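Local coordinates for gamma-glutamyltransferase 1 Threonine peptidase. MEROPS family T03 S-subunit (Pseudomonas nitroreducens, PDB 5ZJG), which probably catalyses the transfer of gamma-glutamyl groups from peptides such as glutathione to amino acids, and the hydrolysis of glutathione to glutamate and cysteinylglycine, at residues G94-T99 and H125-P130; T133-A138 and T156-G161; N38-D43 and K68-S73. All coordinates share one frame; numbering follows the deposited sequence.

Interaction 1 of 3, residues G94-T99 and H125-P130. With GLY (glycine), chain G.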
loop_
_atom_site.group_PDB
_atom_site.type_symbol
_atom_site.label_atom_id
_atom_site.label_comp_id
_atom_site.label_asym_id
_atom_site.label_seq_id
_atom_site.Cartn_x
_atom_site.Cartn_y
_atom_site.Cartn_z
ATOM N N GLY B 94 -5.469 -2.433 -0.622
ATOM C CA GLY B 94 -5.302 -3.661 -1.381
ATOM C C GLY B 94 -5.445 -3.398 -2.865
ATOM O O GLY B 94 -4.855 -2.460 -3.407
ATOM N N SER B 95 -6.236 -4.236 -3.541
ATOM C CA SER B 95 -6.402 -4.132 -4.989
ATOM C C SER B 95 -7.114 -2.862 -5.428
ATOM O O SER B 95 -7.206 -2.643 -6.632
ATOM C CB SER B 95 -7.179 -5.338 -5.531
ATOM O OG SER B 95 -8.486 -5.406 -4.994
ATOM N N ARG B 96 -7.607 -2.042 -4.501
ATOM C CA ARG B 96 -8.211 -0.750 -4.806
ATOM C C ARG B 96 -7.201 0.401 -4.832
ATOM O O ARG B 96 -7.577 1.526 -5.178
ATOM C CB ARG B 96 -9.288 -0.439 -3.760
ATOM C CG ARG B 96 -10.595 -1.245 -3.846
ATOM C CD ARG B 96 -10.408 -2.760 -3.679
ATOM N NE ARG B 96 -11.679 -3.384 -3.299
ATOM C CZ ARG B 96 -11.894 -4.694 -3.226
ATOM N NH1 ARG B 96 -10.926 -5.558 -3.518
ATOM N NH2 ARG B 96 -13.084 -5.141 -2.855
ATOM N N ILE B 97 -5.935 0.159 -4.477
ATOM C CA ILE B 97 -5.008 1.270 -4.255
ATOM C C ILE B 97 -4.805 2.078 -5.522
ATOM O O ILE B 97 -4.931 3.305 -5.519
ATOM C CB ILE B 97 -3.670 0.747 -3.714
ATOM C CG1 ILE B 97 -3.861 0.322 -2.264
ATOM C CG2 ILE B 97 -2.557 1.806 -3.854
ATOM C CD1 ILE B 97 -2.681 -0.469 -1.697
ATOM N N PHE B 98 -4.427 1.420 -6.615
ATOM C CA PHE B 98 -4.087 2.217 -7.787
ATOM C C PHE B 98 -5.312 2.724 -8.541
ATOM O O PHE B 98 -5.205 3.757 -9.216
ATOM C CB PHE B 98 -3.152 1.450 -8.731
ATOM C CG PHE B 98 -3.609 0.067 -9.067
ATOM C CD1 PHE B 98 -4.523 -0.146 -10.071
ATOM C CD2 PHE B 98 -3.081 -1.039 -8.387
ATOM C CE1 PHE B 98 -4.935 -1.453 -10.406
ATOM C CE2 PHE B 98 -3.493 -2.310 -8.704
ATOM C CZ PHE B 98 -4.418 -2.512 -9.712
ATOM N N THR B 99 -6.484 2.071 -8.435
ATOM C CA THR B 99 -7.688 2.725 -8.966
ATOM C C THR B 99 -8.076 3.943 -8.142
ATOM O O THR B 99 -8.569 4.937 -8.701
ATOM C CB THR B 99 -8.876 1.757 -9.041
ATOM O OG1 THR B 99 -9.199 1.244 -7.739
ATOM C CG2 THR B 99 -8.545 0.601 -9.989
ATOM N N HIS B 125 -14.789 1.007 -7.443
ATOM C CA HIS B 125 -13.736 0.113 -7.884
ATOM C C HIS B 125 -14.312 -1.059 -8.667
ATOM O O HIS B 125 -15.343 -1.616 -8.288
ATOM C CB HIS B 125 -12.951 -0.426 -6.692
ATOM C CG HIS B 125 -11.913 -1.440 -7.057
ATOM N ND1 HIS B 125 -10.750 -1.111 -7.717
ATOM C CD2 HIS B 125 -11.856 -2.779 -6.840
ATOM C CE1 HIS B 125 -10.014 -2.202 -7.884
ATOM N NE2 HIS B 125 -10.658 -3.224 -7.349
ATOM N N HIS B 126 -13.641 -1.404 -9.759
ATOM C CA HIS B 126 -13.952 -2.611 -10.532
ATOM C C HIS B 126 -12.644 -3.288 -10.920
ATOM O O HIS B 126 -11.639 -2.624 -11.167
ATOM C CB HIS B 126 -14.780 -2.288 -11.791
ATOM C CG HIS B 126 -15.040 -3.479 -12.659
ATOM N ND1 HIS B 126 -15.810 -4.545 -12.250
ATOM C CD2 HIS B 126 -14.603 -3.784 -13.903
ATOM C CE1 HIS B 126 -15.838 -5.459 -13.208
ATOM N NE2 HIS B 126 -15.108 -5.023 -14.219
ATOM N N GLN B 127 -12.657 -4.633 -10.977
ATOM C CA GLN B 127 -11.402 -5.353 -11.183
ATOM C C GLN B 127 -11.561 -6.642 -11.988
ATOM O O GLN B 127 -10.764 -7.569 -11.813
ATOM C CB GLN B 127 -10.745 -5.654 -9.826
ATOM C CG GLN B 127 -11.637 -6.366 -8.829
ATOM C CD GLN B 127 -10.896 -6.752 -7.548
ATOM O OE1 GLN B 127 -10.122 -5.966 -6.989
ATOM N NE2 GLN B 127 -11.118 -7.975 -7.089
ATOM N N LEU B 128 -12.533 -6.680 -12.903
ATOM C CA LEU B 128 -12.793 -7.785 -13.832
ATOM C C LEU B 128 -13.434 -8.971 -13.124
ATOM O O LEU B 128 -14.520 -9.422 -13.508
ATOM C CB LEU B 128 -11.507 -8.230 -14.538
ATOM C CG LEU B 128 -11.695 -9.249 -15.674
ATOM C CD1 LEU B 128 -12.576 -8.712 -16.811
ATOM C CD2 LEU B 128 -10.331 -9.680 -16.205
ATOM N N LEU B 129 -12.765 -9.488 -12.098
ATOM C CA LEU B 129 -13.301 -10.533 -11.255
ATOM C C LEU B 129 -13.394 -10.022 -9.823
ATOM O O LEU B 129 -12.378 -9.573 -9.280
ATOM C CB LEU B 129 -12.395 -11.778 -11.305
ATOM C CG LEU B 129 -12.130 -12.386 -12.688
ATOM C CD1 LEU B 129 -11.132 -13.540 -12.574
ATOM C CD2 LEU B 129 -13.410 -12.864 -13.366
ATOM N N PRO B 130 -14.550 -10.125 -9.154
ATOM C CA PRO B 130 -15.797 -10.748 -9.635
ATOM C C PRO B 130 -16.446 -10.039 -10.818
ATOM O O PRO B 130 -16.435 -8.804 -10.905
ATOM C CB PRO B 130 -16.718 -10.681 -8.414
ATOM C CG PRO B 130 -15.810 -10.607 -7.259
ATOM C CD PRO B 130 -14.626 -9.803 -7.724
HETATM N N GLY G . -6.933 -2.903 3.459
HETATM C CA GLY G . -5.562 -2.453 3.573
HETATM C C GLY G . -4.751 -2.846 2.366
HETATM O O GLY G . -4.339 -3.998 2.223
HETATM O OXT GLY G . -4.464 -2.015 1.511
#

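Interaction 2 of 3, residues T133-A138 and T156-G161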
loop_
_atom_site.group_PDB
_atom_site.type_symbol
_atom_site.label_atom_id
_atom_site.label_comp_id
_atom_site.label_asym_id
_atom_site.label_seq_id
_atom_site.Cartn_x
_atom_site.Cartn_y
_atom_site.Cartn_z
ATOM N N THR B 133 -18.701 -6.521 -11.201
ATOM C CA THR B 133 -18.989 -6.094 -9.837
ATOM C C THR B 133 -18.246 -4.790 -9.571
ATOM O O THR B 133 -17.027 -4.720 -9.747
ATOM C CB THR B 133 -18.587 -7.181 -8.834
ATOM O OG1 THR B 133 -19.410 -8.340 -9.041
ATOM C CG2 THR B 133 -18.777 -6.718 -7.406
ATOM N N ILE B 134 -18.994 -3.749 -9.202
ATOM C CA ILE B 134 -18.425 -2.470 -8.796
ATOM C C ILE B 134 -18.583 -2.356 -7.291
ATOM O O ILE B 134 -19.699 -2.479 -6.766
ATOM C CB ILE B 134 -19.101 -1.278 -9.495
ATOM C CG1 ILE B 134 -18.934 -1.350 -11.013
ATOM C CG2 ILE B 134 -18.494 0.037 -8.986
ATOM C CD1 ILE B 134 -19.894 -0.380 -11.783
ATOM N N TYR B 135 -17.474 -2.104 -6.608
ATOM C CA TYR B 135 -17.453 -1.977 -5.163
ATOM C C TYR B 135 -17.563 -0.517 -4.769
ATOM O O TYR B 135 -16.981 0.350 -5.420
ATOM C CB TYR B 135 -16.161 -2.554 -4.599
ATOM C CG TYR B 135 -16.077 -4.047 -4.805
ATOM C CD1 TYR B 135 -16.728 -4.917 -3.946
ATOM C CD2 TYR B 135 -15.374 -4.580 -5.873
ATOM C CE1 TYR B 135 -16.658 -6.292 -4.132
ATOM C CE2 TYR B 135 -15.301 -5.947 -6.070
ATOM C CZ TYR B 135 -15.946 -6.794 -5.197
ATOM O OH TYR B 135 -15.869 -8.156 -5.403
ATOM N N TYR B 136 -18.274 -0.272 -3.675
ATOM C CA TYR B 136 -18.353 1.042 -3.048
ATOM C C TYR B 136 -18.167 0.870 -1.546
ATOM O O TYR B 136 -18.178 -0.250 -1.030
ATOM C CB TYR B 136 -19.685 1.730 -3.383
ATOM C CG TYR B 136 -20.927 1.024 -2.884
ATOM C CD1 TYR B 136 -21.359 1.190 -1.576
ATOM C CD2 TYR B 136 -21.691 0.218 -3.730
ATOM C CE1 TYR B 136 -22.511 0.578 -1.116
ATOM C CE2 TYR B 136 -22.849 -0.415 -3.272
ATOM C CZ TYR B 136 -23.246 -0.230 -1.958
ATOM O OH TYR B 136 -24.387 -0.832 -1.479
ATOM N N ASP B 137 -17.946 1.980 -0.843
ATOM C CA ASP B 137 -17.878 1.960 0.611
ATOM C C ASP B 137 -19.057 2.718 1.213
ATOM O O ASP B 137 -19.840 3.383 0.519
ATOM C CB ASP B 137 -16.534 2.518 1.121
ATOM C CG ASP B 137 -16.286 3.971 0.743
ATOM O OD1 ASP B 137 -17.202 4.649 0.225
ATOM O OD2 ASP B 137 -15.139 4.440 0.977
ATOM N N ALA B 138 -19.204 2.575 2.531
ATOM C CA ALA B 138 -20.333 3.183 3.222
ATOM C C ALA B 138 -20.124 4.674 3.436
ATOM O O ALA B 138 -21.094 5.396 3.672
ATOM C CB ALA B 138 -20.567 2.470 4.558
ATOM N N THR B 156 -23.301 -5.347 -10.966
ATOM C CA THR B 156 -23.652 -5.654 -9.590
ATOM C C THR B 156 -22.916 -4.673 -8.689
ATOM O O THR B 156 -21.696 -4.527 -8.803
ATOM C CB THR B 156 -23.265 -7.092 -9.236
ATOM O OG1 THR B 156 -24.021 -8.001 -10.046
ATOM C CG2 THR B 156 -23.521 -7.375 -7.756
ATOM N N LEU B 157 -23.651 -4.000 -7.807
ATOM C CA LEU B 157 -23.065 -3.065 -6.855
ATOM C C LEU B 157 -23.014 -3.694 -5.471
ATOM O O LEU B 157 -24.002 -4.273 -5.009
ATOM C CB LEU B 157 -23.868 -1.765 -6.806
ATOM C CG LEU B 157 -24.276 -1.237 -8.179
ATOM C CD1 LEU B 157 -25.025 0.083 -8.042
ATOM C CD2 LEU B 157 -23.067 -1.084 -9.083
ATOM N N GLU B 158 -21.863 -3.580 -4.811
ATOM C CA GLU B 158 -21.683 -4.180 -3.496
ATOM C C GLU B 158 -20.922 -3.245 -2.574
ATOM O O GLU B 158 -19.911 -2.655 -2.968
ATOM C CB GLU B 158 -20.943 -5.521 -3.596
ATOM C CG GLU B 158 -21.869 -6.713 -3.473
ATOM C CD GLU B 158 -21.194 -8.016 -3.822
ATOM O OE1 GLU B 158 -20.004 -8.179 -3.471
ATOM O OE2 GLU B 158 -21.848 -8.868 -4.456
ATOM N N ASP B 159 -21.411 -3.126 -1.343
ATOM C CA ASP B 159 -20.668 -2.466 -0.280
ATOM C C ASP B 159 -19.565 -3.417 0.163
ATOM O O ASP B 159 -19.852 -4.503 0.672
ATOM C CB ASP B 159 -21.601 -2.115 0.878
ATOM C CG ASP B 159 -20.888 -1.420 2.026
ATOM O OD1 ASP B 159 -19.639 -1.327 2.006
ATOM O OD2 ASP B 159 -21.587 -0.963 2.962
ATOM N N GLN B 160 -18.303 -3.032 -0.058
ATOM C CA GLN B 160 -17.207 -3.946 0.251
ATOM C C GLN B 160 -16.976 -4.098 1.746
ATOM O O GLN B 160 -16.276 -5.036 2.153
ATOM C CB GLN B 160 -15.915 -3.494 -0.432
ATOM C CG GLN B 160 -15.393 -2.160 0.006
ATOM C CD GLN B 160 -14.166 -1.762 -0.778
ATOM O OE1 GLN B 160 -13.936 -2.265 -1.873
ATOM N NE2 GLN B 160 -13.382 -0.857 -0.228
ATOM N N GLY B 161 -17.565 -3.229 2.564
ATOM C CA GLY B 161 -17.518 -3.377 4.001
ATOM C C GLY B 161 -16.315 -2.753 4.662
ATOM O O GLY B 161 -16.073 -3.015 5.846
HETATM O O HOH W 1 -17.936 -9.629 -3.879
HETATM O O HOH W 2 -17.894 0.102 3.534
#

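Interaction 3 of 3, residues N38-D43 and K68-S73. With GLY (glycine), chain E.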
loop_
_atom_site.group_PDB
_atom_site.type_symbol
_atom_site.label_atom_id
_atom_site.label_comp_id
_atom_site.label_asym_id
_atom_site.label_seq_id
_atom_site.Cartn_x
_atom_site.Cartn_y
_atom_site.Cartn_z
ATOM N N ASN B 38 3.145 -9.871 9.629
ATOM C CA ASN B 38 2.309 -9.725 8.457
ATOM C C ASN B 38 1.629 -11.035 8.069
ATOM O O ASN B 38 2.059 -12.127 8.438
ATOM C CB ASN B 38 3.154 -9.240 7.289
ATOM C CG ASN B 38 4.140 -10.270 6.808
ATOM O OD1 ASN B 38 3.818 -11.113 5.953
ATOM N ND2 ASN B 38 5.349 -10.233 7.367
ATOM N N ASP B 39 0.550 -10.901 7.292
ATOM C CA ASP B 39 -0.014 -12.031 6.558
ATOM C C ASP B 39 0.061 -11.704 5.066
ATOM O O ASP B 39 -0.904 -11.890 4.317
ATOM C CB ASP B 39 -1.425 -12.411 7.049
ATOM C CG ASP B 39 -2.498 -11.329 6.870
ATOM O OD1 ASP B 39 -2.206 -10.173 6.525
ATOM O OD2 ASP B 39 -3.680 -11.653 7.124
ATOM N N GLU B 40 1.252 -11.267 4.635
ATOM C CA GLU B 40 1.469 -10.853 3.255
ATOM C C GLU B 40 1.447 -12.024 2.278
ATOM O O GLU B 40 1.295 -11.812 1.071
ATOM C CB GLU B 40 2.793 -10.105 3.135
ATOM C CG GLU B 40 2.735 -8.895 2.242
ATOM C CD GLU B 40 2.006 -7.708 2.874
ATOM O OE1 GLU B 40 2.436 -7.203 3.937
ATOM O OE2 GLU B 40 1.002 -7.260 2.301
ATOM N N MET B 41 1.617 -13.253 2.756
ATOM C CA MET B 41 1.685 -14.376 1.827
ATOM C C MET B 41 0.411 -14.515 1.010
ATOM O O MET B 41 0.445 -15.103 -0.075
ATOM C CB MET B 41 1.967 -15.675 2.579
ATOM C CG MET B 41 3.370 -15.726 3.223
ATOM S SD MET B 41 4.721 -15.854 2.033
ATOM C CE MET B 41 4.613 -17.561 1.498
ATOM N N ASP B 42 -0.713 -13.993 1.496
ATOM C CA ASP B 42 -1.956 -14.130 0.739
ATOM C C ASP B 42 -1.963 -13.295 -0.536
ATOM O O ASP B 42 -2.881 -13.464 -1.357
ATOM C CB ASP B 42 -3.165 -13.759 1.608
ATOM C CG ASP B 42 -4.500 -14.066 0.925
ATOM O OD1 ASP B 42 -4.824 -15.259 0.718
ATOM O OD2 ASP B 42 -5.233 -13.112 0.580
ATOM N N ASP B 43 -0.976 -12.413 -0.732
ATOM C CA ASP B 43 -0.867 -11.647 -1.963
ATOM C C ASP B 43 -0.251 -12.458 -3.097
ATOM O O ASP B 43 -0.370 -12.056 -4.261
ATOM C CB ASP B 43 -0.065 -10.356 -1.703
ATOM C CG ASP B 43 -0.922 -9.238 -1.141
ATOM O OD1 ASP B 43 -2.170 -9.393 -1.099
ATOM O OD2 ASP B 43 -0.335 -8.203 -0.737
ATOM N N LYS B 68 10.799 -15.076 -2.936
ATOM C CA LYS B 68 10.108 -14.241 -3.906
ATOM C C LYS B 68 9.239 -13.210 -3.204
ATOM O O LYS B 68 8.648 -13.498 -2.159
ATOM C CB LYS B 68 9.241 -15.115 -4.801
ATOM C CG LYS B 68 8.576 -14.440 -5.981
ATOM C CD LYS B 68 7.826 -15.517 -6.775
ATOM C CE LYS B 68 7.154 -15.001 -8.027
ATOM N NZ LYS B 68 6.454 -16.156 -8.702
ATOM N N ARG B 69 9.165 -12.017 -3.797
ATOM C CA ARG B 69 8.281 -10.947 -3.346
ATOM C C ARG B 69 6.901 -11.137 -3.960
ATOM O O ARG B 69 6.769 -11.338 -5.173
ATOM C CB ARG B 69 8.852 -9.582 -3.738
ATOM C CG ARG B 69 10.113 -9.210 -2.955
ATOM C CD ARG B 69 10.961 -8.163 -3.650
ATOM N NE ARG B 69 11.618 -7.285 -2.679
ATOM C CZ ARG B 69 12.776 -7.538 -2.084
ATOM N NH1 ARG B 69 13.445 -8.652 -2.337
ATOM N NH2 ARG B 69 13.274 -6.667 -1.222
ATOM N N MET B 70 5.883 -11.087 -3.113
ATOM C CA MET B 70 4.512 -11.278 -3.557
ATOM C C MET B 70 3.983 -9.998 -4.192
ATOM O O MET B 70 4.257 -8.898 -3.719
ATOM C CB MET B 70 3.623 -11.735 -2.387
ATOM C CG MET B 70 3.521 -10.900 -1.139
ATOM S SD MET B 70 5.025 -10.638 -0.171
ATOM C CE MET B 70 5.526 -12.281 0.313
ATOM N N LEU B 71 3.256 -10.154 -5.300
ATOM C CA LEU B 71 2.772 -8.995 -6.045
ATOM C C LEU B 71 1.942 -8.104 -5.148
ATOM O O LEU B 71 1.096 -8.575 -4.389
ATOM C CB LEU B 71 1.928 -9.451 -7.236
ATOM C CG LEU B 71 1.409 -8.326 -8.140
ATOM C CD1 LEU B 71 2.579 -7.789 -8.930
ATOM C CD2 LEU B 71 0.348 -8.918 -9.075
ATOM N N SER B 72 2.181 -6.797 -5.258
ATOM C CA SER B 72 1.485 -5.801 -4.478
ATOM C C SER B 72 0.659 -4.888 -5.384
ATOM O O SER B 72 0.847 -4.830 -6.607
ATOM C CB SER B 72 2.480 -4.951 -3.675
ATOM O OG SER B 72 1.821 -3.998 -2.852
ATOM N N SER B 73 -0.258 -4.161 -4.754
ATOM C CA SER B 73 -0.941 -3.047 -5.398
ATOM C C SER B 73 -0.495 -1.707 -4.827
ATOM O O SER B 73 -0.987 -0.658 -5.273
ATOM C CB SER B 73 -2.454 -3.201 -5.228
ATOM O OG SER B 73 -2.901 -4.426 -5.807
HETATM N N GLY E . -1.270 -6.334 0.859
HETATM C CA GLY E . -1.932 -5.532 -0.156
HETATM C C GLY E . -0.942 -5.041 -1.193
HETATM O O GLY E . -1.300 -4.632 -2.299
HETATM O OXT GLY E . 0.259 -5.050 -0.923
HETATM O O HOH W 3 -1.529 -9.025 -5.177
#

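Interaction 1 of 3, residues G94-T99 and H125-P130
The amide oxygen OE1 of Q127 is gripped by two donors. S95 OG gives it a proton at 2.6 Å, lying in the carbonyl plane, while H125 NE2 donates to the same OE1 at 2.8 Å from a position tilted off that plane. The imidazole bond is nearly straight (165° at the hydrogen), and OE1 sits in the plane of the ring. S95 OG is in turn an acceptor, taking R96 NH1 at 2.9 Å within the guanidinium plane, so a chain of hydrogen bonds runs from R96 NH1 through S95 OG to Q127 OE1 and is likely to polarise the serine hydroxyl. The other end of the amide is fixed too: Q127 NE2 donates to L129 O at 3.0 Å, which settles which way round the group lies. Both ring nitrogens of H125 are bonded: across the ring from NE2, its ND1 is hydrogen-bonded to T99 OG1 at 2.8 Å, close to the ring plane. R96 covers one face. Its CG makes a CH-pi contact 3.7 Å from the centroid of the H125 ring, and the bend at chi2 sets the course of the chain beyond, with CD 3.5 Å from H125 CD2. Farther along, the guanidinium runs almost flat to the imidazole, the planes 14° apart. CG trans to its own backbone N (chi1 176°) brings the H125 ring to R96 and T99. All five touching residues are buried. The N-H of G94, in the probable glutamate site, faces the carboxylate of a bound glycine, though the modelled distance is doubtfully short. The contact ties the start of helix 97-109 to strand 125-126 and the turn after it; R96 also makes a cation-pi contact with Y135 of strand 133-136, and F54 O accepts from Q127 NE2.

Interaction 2 of 3, residues T133-A138 and T156-G161
The ring of Y136 lies with one face over the peptide joining E158 to D159, E158 O and D159 N each about 3.5 Å from the ring plane, while L157 CB meets its edge within that plane, 3.9 Å from CE2. D159 CB adds a contact at 3.5 Å from Y136 CE1. Y136 reaches across to the partner strand because CG stands between its own backbone N and carbonyl carbon (chi1 63°). A glycine here would probably leave that peptide and the CB atoms of L157 and D159 without their aromatic cover and open a gap beside the strand. On the other side of the sheet, the Y135 ring carries T133 CG2 over one face, and Q160 CB approaches it obliquely. Q160 OE1, which accepts from R96 NE, lies 3.5 Å from Y135 CB, and Q160 NE2 donates to W162 O. A water near Y135 OH may bridge to E158, but that glutamate has two conformers, so the link is doubtful. I134 CB and L157 CD2, on the same side as Y136, touch at 4.0 Å. The backbones run as parallel strands, T133 level with T156 and Y136 with D159. Four hydrogen bonds alternate between them, from I134 N to T156 O (2.8 Å) through to Q160 N on Y136 O (2.9 Å). At the far end D159 OD1 takes G161 N in an Asx turn, and a water links OD1 to A138 N. Helix 144-153 connects the two strands, completing a beta-alpha-beta unit whose helix packs on L157. Regular backbone bonding thus sets the register, while side chains add mostly apolar and aromatic contacts; E158 lies beside Y135, and D137 OD2 accepts from M164 N and forms a salt bridge with R184.

Interaction 3 of 3, residues N38-D43 and K68-S73
D43, last in the 3-10 turn 40-43, runs past the irregular chain at M70, their CA atoms 5.6 Å apart, with D43 N bonded to E40 O inside the turn. M70 does most of the touching. Its CG, set between the backbone N and carbonyl carbon (chi1 57°), comes within 3.3 Å of E40 O and 3.7 Å of D43 CB. Bends at chi2 and chi3 then carry SD across the E40 chain at about a right angle, 3.8 Å from E40 CG, and CE ends 4.0 Å from M41 SD, so two thioethers meet. D43 CB also lies against L71 O, which takes a proton from a water that reaches D43 O only weakly. The acids packed here turn toward a bound glycine: D43 OD2 accepts from its amino N at 2.6 Å, and E40 OE2 is 2.8 Å from the same N. Both carboxylates also form salt bridges with basic side chains of the other protein chain, which probably offsets the nearness of the two acids. The opposite end of the glycine is held by the second segment, S72 OG donating to OXT and S73 N to the other carboxylate oxygen at 2.7 Å. This is consistent with the pocket that grips the alpha-amino and carboxylate groups of glutamate. N38 OD1 accepts E40 N, an Asx turn leading into the 3-10 turn. Both segments belong to the long loop region between strand 13-19 and strand 77-81; N21 borders E40, N62 bonds D43 O and L71 N, and the other protein chain packs on M41 and L71.

In the fold
Interactions 1 and 3 meet at S73: G94 O lies 3.1 Å from S73 CB and I97 CG2 3.2 Å from S73 O, so the two sides of the probable glutamate pocket touch although their centres are about 16 Å apart. Each side holds a different bound glycine. Interaction 2 adjoins interaction 1, with centres about 11 Å apart; strands 125-126 and 133-136 are neighbours in one sheet, and H125 O is 2.8 Å from Y135 N. It does not touch interaction 3, whose nearest atoms are about 12 Å away. The Q160 side chain is about 7 Å from a bound glycine and about 12 Å from that of T1, the probable nucleophile, so interaction 2 is near the site without forming it.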